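Side-chain contacts in MdcA (Pseudomonas aeruginosa, PDB 5VIT), which probably acts as the acyl-carrier-protein transferase of malonate decarboxylase, exchanging the acetyl group on the carrier protein for malonate before decarboxylation: residues 16-19 with 20-24; 175-178 with 179-183; 323-326 with 327-331; 475-478 with 479-483; 491-494 with 495-498. One frame throughout, in Å; residues are numbered along the deposited sequence.

The five contacts are local turns and helix segments spread over a long chain. Contacts 1 and 2 stand together on one side of the molecule, their centres about 16 Å apart, and touch where Lys-18 CB packs 3.5 Å from Asp-183 O. Contacts 4 and 5 form a second pair, with centres about 14 Å apart, on the opposite side of the chain's centre from contact 1, whose centre lies about 64 Å from that of contact 5. Contact 3 stands apart from both pairs, about 30 Å from contact 2 and about 45 Å from contact 4 between centres. Of the five, contact 5 alone meets another protein chain, MdcC, through Gly-494 and Leu-495.

Contact 1: residues 16-19 with 20-24; sequences QEKQ and RRLER
Glu-17 holds two arginines, Arg-20 and Arg-21, in a salt-bridge network, and its two oxygens work differently. OE2 takes a nearly straight hydrogen bond from Arg-21 NE (2.8 Å, 170°), lying near the guanidinium plane while the carboxylate stands perpendicular to that plane. OE1 approaches Arg-20 NH1 at 2.9 Å over the guanidinium face, too far out of plane for an N-H to point at it, and this second bridge is therefore one of charge alone. Glu-17 reaches both because CG is anti to its backbone N (chi1 166°) and the chain then bends at chi2, laying the carboxylate beside the next turn. Arg-21 also binds Asp-51 and the Leu-46 carbonyl, which tie it to the body of the protein.

Such i to i+3 and i to i+4 pairing is the classic way a surface helix, here 13-23, uses acidic and basic residues. Its backbone ladder runs alongside: Arg-20 N to Gln-16 O and Leu-22 N to Lys-18 O, each 3.0 Å.

Side-chain packing is slight: the Leu-22 methyl CD1 lies 3.7 Å from the amide nitrogen Gln-19 NE2 and 4.3 Å from Lys-18 CE. The aliphatic chain of Lys-18 can pass a leucine while its NZ forms a salt bridge with Asp-211.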
loop_
_atom_site.group_PDB
_atom_site.type_symbol
_atom_site.label_atom_id
_atom_site.label_comp_id
_atom_site.label_asym_id
_atom_site.label_seq_id
_atom_site.Cartn_x
_atom_site.Cartn_y
_atom_site.Cartn_z
ATOM N N GLN A 16 -12.706 -47.601 41.023
ATOM C CA GLN A 16 -13.485 -48.829 41.143
ATOM C C GLN A 16 -14.174 -49.117 39.803
ATOM O O GLN A 16 -14.132 -50.246 39.316
ATOM C CB GLN A 16 -14.499 -48.738 42.303
ATOM C CG GLN A 16 -13.835 -48.652 43.708
ATOM C CD GLN A 16 -14.838 -48.605 44.874
ATOM O OE1 GLN A 16 -15.782 -47.810 44.875
ATOM N NE2 GLN A 16 -14.623 -49.459 45.874
ATOM N N GLU A 17 -14.764 -48.095 39.188
ATOM C CA GLU A 17 -15.417 -48.254 37.886
ATOM C C GLU A 17 -14.432 -48.741 36.818
ATOM O O GLU A 17 -14.761 -49.619 36.019
ATOM C CB GLU A 17 -16.078 -46.938 37.453
ATOM C CG GLU A 17 -16.489 -46.873 35.997
ATOM C CD GLU A 17 -17.656 -47.794 35.661
ATOM O OE1 GLU A 17 -18.324 -48.282 36.602
ATOM O OE2 GLU A 17 -17.905 -48.026 34.451
ATOM N N LYS A 18 -13.215 -48.200 36.820
ATOM C CA LYS A 18 -12.181 -48.696 35.911
ATOM C C LYS A 18 -11.885 -50.168 36.182
ATOM O O LYS A 18 -11.744 -50.967 35.256
ATOM C CB LYS A 18 -10.886 -47.890 36.032
ATOM C CG LYS A 18 -9.878 -48.208 34.929
ATOM C CD LYS A 18 -8.510 -47.585 35.163
ATOM C CE LYS A 18 -7.580 -47.889 34.012
ATOM N NZ LYS A 18 -6.152 -47.626 34.330
ATOM N N GLN A 19 -11.787 -50.525 37.457
ATOM C CA GLN A 19 -11.468 -51.894 37.829
ATOM C C GLN A 19 -12.506 -52.888 37.286
ATOM O O GLN A 19 -12.146 -53.956 36.793
ATOM C CB GLN A 19 -11.347 -52.006 39.345
ATOM C CG GLN A 19 -10.148 -52.802 39.789
ATOM C CD GLN A 19 -8.885 -52.415 39.040
ATOM O OE1 GLN A 19 -8.346 -51.325 39.232
ATOM N NE2 GLN A 19 -8.407 -53.308 38.175
ATOM N N ARG A 20 -13.781 -52.519 37.358
ATOM C CA ARG A 20 -14.877 -53.358 36.866
ATOM C C ARG A 20 -14.869 -53.484 35.338
ATOM O O ARG A 20 -15.187 -54.544 34.798
ATOM C CB ARG A 20 -16.227 -52.804 37.354
ATOM C CG ARG A 20 -17.314 -52.701 36.285
ATOM C CD ARG A 20 -18.562 -51.992 36.817
ATOM N NE ARG A 20 -19.483 -51.586 35.747
ATOM C CZ ARG A 20 -20.448 -50.672 35.887
ATOM N NH1 ARG A 20 -20.631 -50.060 37.051
ATOM N NH2 ARG A 20 -21.238 -50.363 34.863
ATOM N N ARG A 21 -14.504 -52.409 34.642
ATOM C CA ARG A 21 -14.411 -52.457 33.185
ATOM C C ARG A 21 -13.281 -53.396 32.757
ATOM O O ARG A 21 -13.449 -54.203 31.840
ATOM C CB ARG A 21 -14.196 -51.056 32.597
ATOM C CG ARG A 21 -15.371 -50.100 32.786
ATOM C CD ARG A 21 -15.092 -48.768 32.092
ATOM N NE ARG A 21 -16.113 -47.750 32.336
ATOM C CZ ARG A 21 -16.349 -46.729 31.519
ATOM N NH1 ARG A 21 -15.660 -46.611 30.392
ATOM N NH2 ARG A 21 -17.285 -45.836 31.815
ATOM N N LEU A 22 -12.144 -53.288 33.438
ATOM C CA LEU A 22 -10.956 -54.077 33.125
ATOM C C LEU A 22 -11.204 -55.584 33.263
ATOM O O LEU A 22 -10.664 -56.388 32.499
ATOM C CB LEU A 22 -9.788 -53.663 34.026
ATOM C CG LEU A 22 -9.122 -52.305 33.776
ATOM C CD1 LEU A 22 -7.926 -52.101 34.703
ATOM C CD2 LEU A 22 -8.697 -52.178 32.337
ATOM N N GLU A 23 -12.021 -55.969 34.237
ATOM C CA GLU A 23 -12.267 -57.386 34.463
ATOM C C GLU A 23 -13.252 -57.952 33.443
ATOM O O GLU A 23 -13.266 -59.151 33.194
ATOM C CB GLU A 23 -12.764 -57.627 35.892
ATOM C CG GLU A 23 -12.123 -58.850 36.548
ATOM C CD GLU A 23 -10.655 -58.631 36.891
ATOM O OE1 GLU A 23 -10.240 -57.459 37.036
ATOM O OE2 GLU A 23 -9.915 -59.632 37.007
ATOM N N ARG A 24 -14.050 -57.090 32.821
ATOM C CA ARG A 24 -14.960 -57.553 31.772
ATOM C C ARG A 24 -14.221 -57.896 30.470
ATOM O O ARG A 24 -14.829 -58.379 29.519
ATOM C CB ARG A 24 -16.055 -56.514 31.497
ATOM C CG ARG A 24 -16.983 -56.284 32.687
ATOM C CD ARG A 24 -17.913 -57.487 32.940
ATOM N NE ARG A 24 -18.931 -57.678 31.899
ATOM C CZ ARG A 24 -19.771 -58.711 31.850
ATOM N NH1 ARG A 24 -19.722 -59.656 32.780
ATOM N NH2 ARG A 24 -20.667 -58.800 30.872
#

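Contact 2: residues 175-178 with 179-183; sequences LVEP and TAFSD
Thr-179, with OG1 anti to its carbonyl carbon and beside its backbone N (chi1 -37°), turns its hydroxyl back to Leu-175, and Ser-182, with OG set between its N and carbonyl carbon (chi1 57°), does the same to Pro-178. Thr-179 OG1 donates to Leu-175 O at 2.8 Å and Ser-182 OG to Pro-178 O at 2.7 Å, both in the carbonyl plane. The helix is kinked at Pro-178, which has no N-H to give to the preceding turn. Just beyond it Thr-179 N makes a weak bond to Val-176 O, and the threonine hydroxyl serves the Leu-175 carbonyl instead. Regular spacing returns with Ala-180 N to Val-176 O (2.8 Å, 179°).

Phe-181, the first residue to leave helical angles, still bonds through N to Glu-177 O. The same oxygen lies at the edge of its ring, 3.2 Å from CD1, and Glu-177 CG packs 3.9 Å from that atom; the ring also meets Trp-209 edge-to-face.

Helix 172-180 rests on the parallel sheet. Val-176 and Thr-179, branched and compact, pack on strand 149-154 through Val-152 and Ala-150, and both touch Val-186 of the adjacent strand 185-190.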
loop_
_atom_site.group_PDB
_atom_site.type_symbol
_atom_site.label_atom_id
_atom_site.label_comp_id
_atom_site.label_asym_id
_atom_site.label_seq_id
_atom_site.Cartn_x
_atom_site.Cartn_y
_atom_site.Cartn_z
ATOM N N LEU A 175 -3.635 -36.008 24.785
ATOM C CA LEU A 175 -4.922 -36.692 24.859
ATOM C C LEU A 175 -4.884 -37.784 25.917
ATOM O O LEU A 175 -5.863 -38.029 26.626
ATOM C CB LEU A 175 -5.291 -37.301 23.505
ATOM C CG LEU A 175 -5.556 -36.319 22.362
ATOM C CD1 LEU A 175 -5.885 -37.099 21.073
ATOM C CD2 LEU A 175 -6.677 -35.333 22.720
ATOM N N VAL A 176 -3.732 -38.428 26.025
ATOM C CA VAL A 176 -3.603 -39.582 26.893
ATOM C C VAL A 176 -3.400 -39.167 28.363
ATOM O O VAL A 176 -3.982 -39.784 29.254
ATOM C CB VAL A 176 -2.449 -40.503 26.405
ATOM C CG1 VAL A 176 -2.098 -41.567 27.446
ATOM C CG2 VAL A 176 -2.835 -41.164 25.086
ATOM N N GLU A 177 -2.611 -38.124 28.620
ATOM C CA GLU A 177 -2.311 -37.773 30.010
ATOM C C GLU A 177 -3.584 -37.486 30.826
ATOM O O GLU A 177 -3.727 -38.027 31.917
ATOM C CB GLU A 177 -1.332 -36.594 30.105
ATOM C CG GLU A 177 -1.053 -36.156 31.546
ATOM C CD GLU A 177 0.249 -35.379 31.729
ATOM O OE1 GLU A 177 1.049 -35.265 30.778
ATOM O OE2 GLU A 177 0.489 -34.889 32.849
ATOM N N PRO A 178 -4.519 -36.658 30.307
ATOM C CA PRO A 178 -5.710 -36.481 31.153
ATOM C C PRO A 178 -6.554 -37.744 31.330
ATOM O O PRO A 178 -7.274 -37.809 32.327
ATOM C CB PRO A 178 -6.532 -35.398 30.430
ATOM C CG PRO A 178 -5.699 -34.876 29.318
ATOM C CD PRO A 178 -4.390 -35.611 29.274
ATOM N N THR A 179 -6.476 -38.707 30.407
ATOM C CA THR A 179 -7.278 -39.931 30.498
ATOM C C THR A 179 -6.620 -40.942 31.420
ATOM O O THR A 179 -7.276 -41.525 32.284
ATOM C CB THR A 179 -7.498 -40.609 29.119
ATOM O OG1 THR A 179 -7.673 -39.617 28.103
ATOM C CG2 THR A 179 -8.739 -41.529 29.151
ATOM N N ALA A 180 -5.321 -41.149 31.234
ATOM C CA ALA A 180 -4.575 -42.087 32.061
ATOM C C ALA A 180 -4.599 -41.697 33.535
ATOM O O ALA A 180 -4.649 -42.565 34.400
ATOM C CB ALA A 180 -3.136 -42.200 31.581
ATOM N N PHE A 181 -4.551 -40.402 33.830
ATOM C CA PHE A 181 -4.408 -39.989 35.223
ATOM C C PHE A 181 -5.730 -39.573 35.865
ATOM O O PHE A 181 -5.739 -38.997 36.947
ATOM C CB PHE A 181 -3.366 -38.878 35.332
ATOM C CG PHE A 181 -1.963 -39.353 35.046
ATOM C CD1 PHE A 181 -1.439 -39.297 33.753
ATOM C CD2 PHE A 181 -1.180 -39.893 36.064
ATOM C CE1 PHE A 181 -0.151 -39.754 33.495
ATOM C CE2 PHE A 181 0.114 -40.349 35.817
ATOM C CZ PHE A 181 0.633 -40.279 34.540
ATOM N N SER A 182 -6.849 -39.901 35.224
ATOM C CA SER A 182 -8.154 -39.744 35.870
ATOM C C SER A 182 -8.937 -41.060 35.893
ATOM O O SER A 182 -10.163 -41.063 35.735
ATOM C CB SER A 182 -8.977 -38.679 35.160
ATOM O OG SER A 182 -9.119 -39.023 33.803
ATOM N N ASP A 183 -8.217 -42.169 36.060
ATOM C CA ASP A 183 -8.811 -43.507 36.088
ATOM C C ASP A 183 -9.615 -43.796 34.826
ATOM O O ASP A 183 -10.521 -44.623 34.846
ATOM C CB ASP A 183 -9.697 -43.683 37.336
ATOM C CG ASP A 183 -8.954 -43.348 38.639
ATOM O OD1 ASP A 183 -8.034 -44.115 38.997
ATOM O OD2 ASP A 183 -9.289 -42.320 39.296
#

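Contact 3: residues 323-326 with 327-331; sequences AQRP and DVFFT
Arg-325 and Phe-329 meet through a shared carbonyl and through carbon packing. Two backbone N-H groups grip Arg-325 O. Phe-329 N comes nearly end-on to the carbonyl (3.0 Å, N-H...O 168°), whereas Val-328 N, at 3.0 Å too, lies well above the carbonyl plane and off any lone pair. The second bond closes a beta turn over Pro-326 and Asp-327, whose helical backbone angles fit a type I/III turn. Proline suits the second place of such a turn, since its ring already fixes phi near the value needed. The first bond closes the wider loop of one further residue.

Packing follows from the same fold. Phe-329, with CG anti to its carbonyl carbon (chi1 -62°), brings CD1 to 3.6 Å from Arg-325 CB, and the oxygen of Arg-325 lies in plane at the ring edge. One ring face is covered by Val-328 CG1, 3.5 Å above it and offset toward the rim. Pro-326 CB also touches Thr-331 OG1 at 3.8 Å.

The polar end of Arg-325 turns to other partners: NH1 reaches the Gln-324 carbonyl from above its plane, but the salt bridge to Glu-302 is the main one. Val-328 and Phe-329 both lie on Val-309 of strand 308-310.

Arg-325 is thus divided by chemistry: its carbonyl is satisfied, and probably polarised, by two N-H groups, its guanidinium charge is met by Glu-302, and its aliphatic CB is left against the Phe-329 ring.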
loop_
_atom_site.group_PDB
_atom_site.type_symbol
_atom_site.label_atom_id
_atom_site.label_comp_id
_atom_site.label_asym_id
_atom_site.label_seq_id
_atom_site.Cartn_x
_atom_site.Cartn_y
_atom_site.Cartn_z
ATOM N N ALA A 323 15.051 -36.668 9.527
ATOM C CA ALA A 323 16.068 -37.441 10.242
ATOM C C ALA A 323 17.488 -37.072 9.800
ATOM O O ALA A 323 18.454 -37.325 10.513
ATOM C CB ALA A 323 15.823 -38.928 10.055
ATOM N N GLN A 324 17.602 -36.453 8.629
ATOM C CA GLN A 324 18.883 -35.983 8.134
ATOM C C GLN A 324 19.084 -34.496 8.367
ATOM O O GLN A 324 20.088 -33.913 7.934
ATOM C CB GLN A 324 19.011 -36.294 6.652
ATOM C CG GLN A 324 18.764 -37.742 6.348
ATOM C CD GLN A 324 19.983 -38.587 6.595
ATOM O OE1 GLN A 324 21.036 -38.370 5.986
ATOM N NE2 GLN A 324 19.854 -39.561 7.490
ATOM N N ARG A 325 18.144 -33.874 9.073
ATOM C CA ARG A 325 18.294 -32.463 9.432
ATOM C C ARG A 325 18.167 -32.215 10.951
ATOM O O ARG A 325 17.371 -31.359 11.376
ATOM C CB ARG A 325 17.249 -31.613 8.681
ATOM C CG ARG A 325 17.750 -30.894 7.435
ATOM C CD ARG A 325 18.291 -31.892 6.503
ATOM N NE ARG A 325 18.837 -31.382 5.254
ATOM C CZ ARG A 325 19.511 -32.178 4.430
ATOM N NH1 ARG A 325 19.710 -33.438 4.797
ATOM N NH2 ARG A 325 20.010 -31.737 3.283
ATOM N N PRO A 326 18.949 -32.945 11.772
ATOM C CA PRO A 326 18.759 -32.810 13.222
ATOM C C PRO A 326 19.158 -31.441 13.789
ATOM O O PRO A 326 18.660 -31.086 14.852
ATOM C CB PRO A 326 19.654 -33.929 13.797
ATOM C CG PRO A 326 20.711 -34.131 12.775
ATOM C CD PRO A 326 20.028 -33.907 11.450
ATOM N N ASP A 327 20.003 -30.670 13.104
ATOM C CA ASP A 327 20.315 -29.317 13.581
ATOM C C ASP A 327 19.091 -28.422 13.480
ATOM O O ASP A 327 18.985 -27.433 14.193
ATOM C CB ASP A 327 21.467 -28.675 12.794
ATOM C CG ASP A 327 22.827 -29.249 13.156
ATOM O OD1 ASP A 327 22.887 -30.101 14.064
ATOM O OD2 ASP A 327 23.836 -28.834 12.546
ATOM N N VAL A 328 18.165 -28.770 12.593
ATOM C CA VAL A 328 16.994 -27.921 12.366
ATOM C C VAL A 328 15.772 -28.434 13.148
ATOM O O VAL A 328 15.071 -27.668 13.818
ATOM C CB VAL A 328 16.678 -27.820 10.851
ATOM C CG1 VAL A 328 15.267 -27.326 10.612
ATOM C CG2 VAL A 328 17.706 -26.904 10.165
ATOM N N PHE A 329 15.548 -29.738 13.105
ATOM C CA PHE A 329 14.354 -30.294 13.724
ATOM C C PHE A 329 14.634 -30.877 15.120
ATOM O O PHE A 329 15.785 -31.119 15.478
ATOM C CB PHE A 329 13.753 -31.368 12.807
ATOM C CG PHE A 329 13.314 -30.839 11.458
ATOM C CD1 PHE A 329 14.205 -30.783 10.398
ATOM C CD2 PHE A 329 12.008 -30.400 11.258
ATOM C CE1 PHE A 329 13.813 -30.310 9.162
ATOM C CE2 PHE A 329 11.599 -29.917 10.020
ATOM C CZ PHE A 329 12.509 -29.871 8.968
ATOM N N PHE A 330 13.563 -31.115 15.881
ATOM C CA PHE A 330 13.645 -31.778 17.172
ATOM C C PHE A 330 13.549 -33.299 16.986
ATOM O O PHE A 330 12.518 -33.835 16.548
ATOM C CB PHE A 330 12.551 -31.263 18.112
ATOM C CG PHE A 330 12.782 -29.856 18.580
ATOM C CD1 PHE A 330 13.213 -29.609 19.872
ATOM C CD2 PHE A 330 12.599 -28.780 17.716
ATOM C CE1 PHE A 330 13.444 -28.304 20.307
ATOM C CE2 PHE A 330 12.836 -27.491 18.136
ATOM C CZ PHE A 330 13.257 -27.252 19.437
ATOM N N THR A 331 14.644 -33.988 17.288
ATOM C CA THR A 331 14.730 -35.427 17.055
ATOM C C THR A 331 15.149 -36.151 18.339
ATOM O O THR A 331 15.838 -35.589 19.197
ATOM C CB THR A 331 15.725 -35.759 15.910
ATOM O OG1 THR A 331 16.989 -35.160 16.187
ATOM C CG2 THR A 331 15.209 -35.218 14.550
#

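Contact 4: residues 475-478 with 479-483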
loop_
_atom_site.group_PDB
_atom_site.type_symbol
_atom_site.label_atom_id
_atom_site.label_comp_id
_atom_site.label_asym_id
_atom_site.label_seq_id
_atom_site.Cartn_x
_atom_site.Cartn_y
_atom_site.Cartn_z
ATOM N N ARG A 475 -6.834 3.869 14.657
ATOM C CA ARG A 475 -7.118 4.471 15.958
ATOM C C ARG A 475 -8.616 4.466 16.304
ATOM O O ARG A 475 -9.005 4.885 17.392
ATOM C CB ARG A 475 -6.558 5.897 16.003
ATOM C CG ARG A 475 -5.373 6.140 15.037
ATOM C CD ARG A 475 -5.078 7.632 14.866
ATOM N NE ARG A 475 -6.177 8.300 14.175
ATOM C CZ ARG A 475 -6.237 8.515 12.865
ATOM N NH1 ARG A 475 -5.230 8.145 12.078
ATOM N NH2 ARG A 475 -7.300 9.126 12.347
ATOM N N SER A 476 -9.441 3.973 15.381
ATOM C CA SER A 476 -10.863 3.755 15.647
ATOM C C SER A 476 -11.384 2.653 14.738
ATOM O O SER A 476 -10.723 2.301 13.761
ATOM C CB SER A 476 -11.659 5.031 15.414
ATOM O OG SER A 476 -11.654 5.350 14.031
ATOM N N LEU A 477 -12.571 2.129 15.038
ATOM C CA LEU A 477 -13.174 1.086 14.212
ATOM C C LEU A 477 -13.420 1.585 12.780
ATOM O O LEU A 477 -13.197 0.865 11.804
ATOM C CB LEU A 477 -14.487 0.600 14.831
ATOM C CG LEU A 477 -15.308 -0.374 13.979
ATOM C CD1 LEU A 477 -14.527 -1.655 13.712
ATOM C CD2 LEU A 477 -16.651 -0.693 14.638
ATOM N N GLU A 478 -13.880 2.824 12.679
ATOM C CA GLU A 478 -14.171 3.461 11.401
ATOM C C GLU A 478 -12.917 3.561 10.525
ATOM O O GLU A 478 -12.987 3.420 9.311
ATOM C CB GLU A 478 -14.769 4.853 11.643
ATOM C CG GLU A 478 -15.252 5.568 10.387
ATOM C CD GLU A 478 -15.681 7.016 10.652
ATOM O OE1 GLU A 478 -14.803 7.860 10.949
ATOM O OE2 GLU A 478 -16.899 7.310 10.562
ATOM N N GLU A 479 -11.765 3.791 11.138
ATOM C CA GLU A 479 -10.540 3.922 10.357
ATOM C C GLU A 479 -10.090 2.554 9.853
ATOM O O GLU A 479 -9.642 2.408 8.714
ATOM C CB GLU A 479 -9.435 4.579 11.184
ATOM C CG GLU A 479 -8.173 4.781 10.382
ATOM C CD GLU A 479 -7.105 5.484 11.167
ATOM O OE1 GLU A 479 -6.257 6.139 10.524
ATOM O OE2 GLU A 479 -7.128 5.387 12.419
ATOM N N ARG A 480 -10.241 1.555 10.712
ATOM C CA ARG A 480 -9.978 0.164 10.371
ATOM C C ARG A 480 -10.842 -0.316 9.198
ATOM O O ARG A 480 -10.336 -0.971 8.278
ATOM C CB ARG A 480 -10.218 -0.701 11.596
ATOM C CG ARG A 480 -9.844 -2.147 11.441
ATOM C CD ARG A 480 -9.806 -2.759 12.809
ATOM N NE ARG A 480 -10.946 -3.607 13.040
ATOM C CZ ARG A 480 -11.596 -3.709 14.193
ATOM N NH1 ARG A 480 -11.233 -2.985 15.237
ATOM N NH2 ARG A 480 -12.624 -4.543 14.287
ATOM N N GLN A 481 -12.130 0.028 9.225
ATOM C CA GLN A 481 -13.035 -0.247 8.108
ATOM C C GLN A 481 -12.529 0.406 6.824
ATOM O O GLN A 481 -12.552 -0.212 5.752
ATOM C CB GLN A 481 -14.464 0.254 8.416
ATOM C CG GLN A 481 -15.143 -0.518 9.547
ATOM C CD GLN A 481 -16.338 0.219 10.134
ATOM O OE1 GLN A 481 -16.551 1.390 9.850
ATOM N NE2 GLN A 481 -17.115 -0.469 10.963
ATOM N N ALA A 482 -12.081 1.656 6.926
ATOM C CA ALA A 482 -11.617 2.368 5.740
ATOM C C ALA A 482 -10.408 1.647 5.156
ATOM O O ALA A 482 -10.282 1.497 3.944
ATOM C CB ALA A 482 -11.263 3.832 6.067
ATOM N N MET A 483 -9.521 1.201 6.030
ATOM C CA MET A 483 -8.299 0.548 5.580
ATOM C C MET A 483 -8.619 -0.781 4.905
ATOM O O MET A 483 -8.071 -1.083 3.842
ATOM C CB MET A 483 -7.328 0.361 6.748
ATOM C CG MET A 483 -6.943 1.692 7.402
ATOM S SD MET A 483 -6.101 1.509 8.994
ATOM C CE MET A 483 -4.727 0.609 8.378
#
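The carboxylate oxygens of Glu-479 lie over one face of the Arg-475 guanidinium in a salt bridge (OE1 to NH1 2.7 Å), OE2 sitting 3.2 Å above the middle of the plane, with the two planes 62° apart. On Arg-480 one guanidinium face receives Leu-477 CD1, displaced toward the rim and 3.5 Å from NH2. Thus one arginine carries an ionic contact and the other an apolar one. Arg-480 NH2 bonds the backbone carbonyl of Asp-365 and Gln-481 NE2 its carboxylate, NE2 also passing Leu-477 CG at 3.5 Å.

The carboxylate of Glu-479 has a second task. Its OE2 accepts from Arg-475 N (2.7 Å, 174°), met on the anti side; together with the bridge to NH1, this probably limits the rotation of the carboxylate. Glu-479 reaches back because its chain is extended with CG anti to the backbone N (chi1 -178°). Ser-476 O takes Arg-480 N, opening the regular ladder.

Ser-476 is the N-cap of helix 477-486, its OG accepting from Glu-479 N (3.3 Å). In a capping box the N3 side chain would accept from the N-H of the N-cap residue; here the N3 glutamate bonds the residue before the cap, making an N-capped helix start but not a capping box.

Contact 5: residues 491-494 with 495-498; sequences SPIG and LRHD
Ile-493 and Arg-496 lie across one another, with Ile-493 CD1 centred over one face of the guanidinium, 3.5 Å above its plane and as near as 3.5 Å to NH1. The isoleucine turns CG1 beside its own backbone N (chi1 -66°) and CD1 follows back toward the arginine, whose chain runs extended from CG to NE and so lays its flat end on the methyl. An aliphatic tip suits a guanidinium face, which makes no hydrogen bonds, while the edge remains for charge: NH2 bridges to Glu-434. Ile-493 itself packs on Ile-484 and Phe-432.

Leu-495 packs on the backbone instead, CG lying 3.3 Å from Ser-491 O, the carbonyl that also accepts its backbone N at 2.8 Å. Further along, Arg-496 N reaches Ile-493 O (3.1 Å) and His-497 N reaches Gly-494 O (3.2 Å), each closing a four-residue, i to i+3 turn, from well above the carbonyl plane. Before them Ser-491 OG takes Gly-494 N at 3.0 Å, an ST motif, and its hydroxyl also serves Ala-488.

Gly-494 O also accepts from Arg-61 of the MdcC chain, and Leu-495 packs on His-57 there. The carbonyl, held by His-497 N as well, is presented to a positively charged partner, and the turn thus forms part of the surface where the two proteins meet.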
loop_
_atom_site.group_PDB
_atom_site.type_symbol
_atom_site.label_atom_id
_atom_site.label_comp_id
_atom_site.label_asym_id
_atom_site.label_seq_id
_atom_site.Cartn_x
_atom_site.Cartn_y
_atom_site.Cartn_z
ATOM N N SER A 491 -14.846 -6.225 -4.355
ATOM C CA SER A 491 -15.774 -6.919 -3.463
ATOM C C SER A 491 -16.796 -5.921 -2.923
ATOM O O SER A 491 -16.553 -4.710 -2.979
ATOM C CB SER A 491 -15.013 -7.566 -2.287
ATOM O OG SER A 491 -14.434 -6.551 -1.481
ATOM N N PRO A 492 -17.926 -6.408 -2.377
ATOM C CA PRO A 492 -18.881 -5.434 -1.825
ATOM C C PRO A 492 -18.243 -4.492 -0.788
ATOM O O PRO A 492 -18.566 -3.317 -0.770
ATOM C CB PRO A 492 -19.955 -6.322 -1.177
ATOM C CG PRO A 492 -19.850 -7.654 -1.909
ATOM C CD PRO A 492 -18.415 -7.802 -2.282
ATOM N N ILE A 493 -17.355 -5.002 0.057
ATOM C CA ILE A 493 -16.584 -4.161 0.970
ATOM C C ILE A 493 -15.638 -3.179 0.211
ATOM O O ILE A 493 -15.572 -1.970 0.505
ATOM C CB ILE A 493 -15.790 -5.063 1.958
ATOM C CG1 ILE A 493 -16.770 -5.822 2.869
ATOM C CG2 ILE A 493 -14.757 -4.264 2.760
ATOM C CD1 ILE A 493 -17.743 -4.909 3.638
ATOM N N GLY A 494 -14.940 -3.684 -0.798
ATOM C CA GLY A 494 -14.049 -2.838 -1.576
ATOM C C GLY A 494 -14.751 -1.736 -2.343
ATOM O O GLY A 494 -14.166 -0.670 -2.572
ATOM N N LEU A 495 -16.007 -1.974 -2.735
ATOM C CA LEU A 495 -16.758 -0.965 -3.491
ATOM C C LEU A 495 -17.144 0.239 -2.606
ATOM O O LEU A 495 -17.531 1.287 -3.120
ATOM C CB LEU A 495 -17.998 -1.587 -4.143
ATOM C CG LEU A 495 -17.703 -2.617 -5.248
ATOM C CD1 LEU A 495 -18.984 -3.238 -5.762
ATOM C CD2 LEU A 495 -16.908 -1.986 -6.410
ATOM N N ARG A 496 -17.003 0.106 -1.287
ATOM C CA ARG A 496 -17.276 1.229 -0.379
ATOM C C ARG A 496 -16.143 2.258 -0.370
ATOM O O ARG A 496 -16.319 3.377 0.119
ATOM C CB ARG A 496 -17.499 0.735 1.058
ATOM C CG ARG A 496 -18.685 -0.183 1.248
ATOM C CD ARG A 496 -18.696 -0.757 2.653
ATOM N NE ARG A 496 -19.855 -1.625 2.890
ATOM C CZ ARG A 496 -20.111 -2.253 4.039
ATOM N NH1 ARG A 496 -19.293 -2.112 5.085
ATOM N NH2 ARG A 496 -21.194 -3.018 4.146
ATOM N N HIS A 497 -14.978 1.873 -0.892
ATOM C CA HIS A 497 -13.820 2.761 -0.919
ATOM C C HIS A 497 -13.842 3.782 -2.052
ATOM O O HIS A 497 -14.029 3.431 -3.217
ATOM C CB HIS A 497 -12.532 1.955 -1.024
ATOM C CG HIS A 497 -11.299 2.800 -1.016
ATOM N ND1 HIS A 497 -10.927 3.561 0.076
ATOM C CD2 HIS A 497 -10.352 3.006 -1.964
ATOM C CE1 HIS A 497 -9.797 4.191 -0.198
ATOM N NE2 HIS A 497 -9.430 3.875 -1.431
ATOM N N ASP A 498 -13.641 5.045 -1.684
ATOM C CA ASP A 498 -13.442 6.146 -2.627
ATOM C C ASP A 498 -11.983 6.194 -3.075
ATOM O O ASP A 498 -11.088 6.532 -2.286
ATOM C CB ASP A 498 -13.841 7.475 -1.986
ATOM C CG ASP A 498 -13.757 8.660 -2.960
ATOM O OD1 ASP A 498 -13.255 8.490 -4.077
ATOM O OD2 ASP A 498 -14.203 9.770 -2.598
#